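Putative peptidase M23 (Pseudomonas aeruginosa PAO1, PDB 2HSI) is a putative zinc-binding peptidase of family M23, probably a metalloendopeptidase. Local coordinates at residues P149-L154 with A195-K200. Sequence-based numbering, arbitrary orientation.
Sequences PSNLML and APAAGK
The carboxamide of N151 meets A197 obliquely: the methyl CB of A197 comes in from one face, slanting past the oxygen corner, 3.3 Å from N151 OD1. At the amide's nitrogen edge both N-H bonds are used, nearly straight, since N151 ND2 reaches O of P196 across the contact at 3.1 Å and O of M153 in its own loop at 2.8 Å. Both acceptors lie within 8° of the amide plane, which should hold the amide's rotation and favours this orientation of its N and O ends. With CG between the backbone N and the carbonyl carbon (chi1 46°), the amide can serve both carbonyls. Beside it, A198 N donates to OG of S150 (3.1 Å), and a water accepting from S150 N donates to A198 O, which also bonds H218. On the same side of the amide, the A197 methyl also meets L154 CD2 at 3.7 Å, while L154 CB lies 3.9 Å from CB of P196. W262 on strand 260-266 packs against L154 and P196. Side-chain-to-backbone bonds, one bridging water and apolar packing, rather than strand pairing, join the 149-154 loop to the turn entering strand 199-207 of the M23 peptidase β-fold, with P196 about 12 Å, between side chains, from the zinc ligand H261.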
loop_
_atom_site.group_PDB
_atom_site.type_symbol
_atom_site.label_atom_id
_atom_site.label_comp_id
_atom_site.label_asym_id
_atom_site.label_seq_id
_atom_site.Cartn_x
_atom_site.Cartn_y
_atom_site.Cartn_z
ATOM N N PRO A 149 -4.862 -4.720 -9.698
ATOM C CA PRO A 149 -3.950 -3.615 -9.930
ATOM C C PRO A 149 -3.437 -3.539 -11.367
ATOM O O PRO A 149 -3.145 -4.573 -12.007
ATOM C CB PRO A 149 -2.798 -3.912 -8.975
ATOM C CG PRO A 149 -3.458 -4.617 -7.848
ATOM C CD PRO A 149 -4.432 -5.523 -8.544
ATOM N N SER A 150 -3.340 -2.310 -11.857
ATOM C CA SER A 150 -2.845 -2.037 -13.211
ATOM C C SER A 150 -1.384 -2.451 -13.368
ATOM O O SER A 150 -0.984 -2.970 -14.410
ATOM C CB SER A 150 -3.030 -0.555 -13.565
ATOM O OG SER A 150 -2.042 0.276 -12.951
ATOM N N ASN A 151 -0.602 -2.227 -12.316
ATOM C CA ASN A 151 0.808 -2.610 -12.269
ATOM C C ASN A 151 1.227 -2.850 -10.837
ATOM O O ASN A 151 0.798 -2.124 -9.928
ATOM C CB ASN A 151 1.706 -1.537 -12.910
ATOM C CG ASN A 151 1.363 -0.122 -12.457
ATOM O OD1 ASN A 151 0.247 0.357 -12.666
ATOM N ND2 ASN A 151 2.327 0.562 -11.870
ATOM N N LEU A 152 2.051 -3.875 -10.627
ATOM C CA LEU A 152 2.530 -4.182 -9.284
ATOM C C LEU A 152 3.860 -3.512 -9.018
ATOM O O LEU A 152 4.152 -3.141 -7.881
ATOM C CB LEU A 152 2.626 -5.690 -9.048
ATOM C CG LEU A 152 1.365 -6.552 -9.140
ATOM C CD1 LEU A 152 1.737 -8.005 -8.841
ATOM C CD2 LEU A 152 0.261 -6.075 -8.210
ATOM N N MET A 153 4.666 -3.357 -10.067
ATOM C CA MET A 153 5.836 -2.495 -9.988
ATOM C C MET A 153 5.346 -1.067 -10.151
ATOM O O MET A 153 4.757 -0.711 -11.183
ATOM C CB MET A 153 6.888 -2.832 -11.046
ATOM C CG MET A 153 8.179 -2.023 -10.876
ATOM S SD MET A 153 9.524 -2.406 -12.020
ATOM C CE MET A 153 10.870 -1.477 -11.274
ATOM N N LEU A 154 5.592 -0.258 -9.130
ATOM C CA LEU A 154 5.031 1.088 -9.040
ATOM C C LEU A 154 6.003 2.149 -9.521
ATOM O O LEU A 154 7.221 1.997 -9.383
ATOM C CB LEU A 154 4.627 1.383 -7.591
ATOM C CG LEU A 154 3.587 0.469 -6.946
ATOM C CD1 LEU A 154 3.289 0.899 -5.515
ATOM C CD2 LEU A 154 2.321 0.429 -7.778
ATOM N N ALA A 195 0.023 9.342 -9.410
ATOM C CA ALA A 195 -0.430 7.994 -9.025
ATOM C C ALA A 195 0.597 6.946 -9.453
ATOM O O ALA A 195 0.945 6.864 -10.635
ATOM C CB ALA A 195 -1.781 7.692 -9.634
ATOM N N PRO A 196 1.120 6.169 -8.486
ATOM C CA PRO A 196 2.109 5.107 -8.762
ATOM C C PRO A 196 1.557 3.959 -9.616
ATOM O O PRO A 196 2.330 3.278 -10.306
ATOM C CB PRO A 196 2.468 4.589 -7.356
ATOM C CG PRO A 196 2.078 5.682 -6.418
ATOM C CD PRO A 196 0.843 6.286 -7.041
ATOM N N ALA A 197 0.242 3.746 -9.529
ATOM C CA ALA A 197 -0.529 2.822 -10.370
ATOM C C ALA A 197 -1.913 3.420 -10.503
ATOM O O ALA A 197 -2.254 4.348 -9.763
ATOM C CB ALA A 197 -0.635 1.440 -9.708
ATOM N N ALA A 198 -2.739 2.868 -11.394
ATOM C CA ALA A 198 -4.134 3.324 -11.511
ATOM C C ALA A 198 -4.908 2.991 -10.244
ATOM O O ALA A 198 -4.527 2.100 -9.489
ATOM C CB ALA A 198 -4.819 2.710 -12.725
ATOM N N GLY A 199 -5.986 3.717 -9.996
ATOM C CA GLY A 199 -6.796 3.446 -8.813
ATOM C C GLY A 199 -7.914 4.427 -8.587
ATOM O O GLY A 199 -8.038 5.417 -9.309
ATOM N N LYS A 200 -8.731 4.142 -7.577
ATOM C CA LYS A 200 -9.843 5.002 -7.221
ATOM C C LYS A 200 -9.503 5.745 -5.922
ATOM O O LYS A 200 -8.983 5.141 -4.976
ATOM C CB LYS A 200 -11.122 4.163 -7.068
ATOM C CG LYS A 200 -12.379 4.972 -6.751
ATOM C CD LYS A 200 -13.591 4.066 -6.538
ATOM C CE LYS A 200 -14.012 3.381 -7.830
ATOM N NZ LYS A 200 -15.430 2.945 -7.791
HETATM O O HOH W 1 -4.947 -0.474 -10.242
#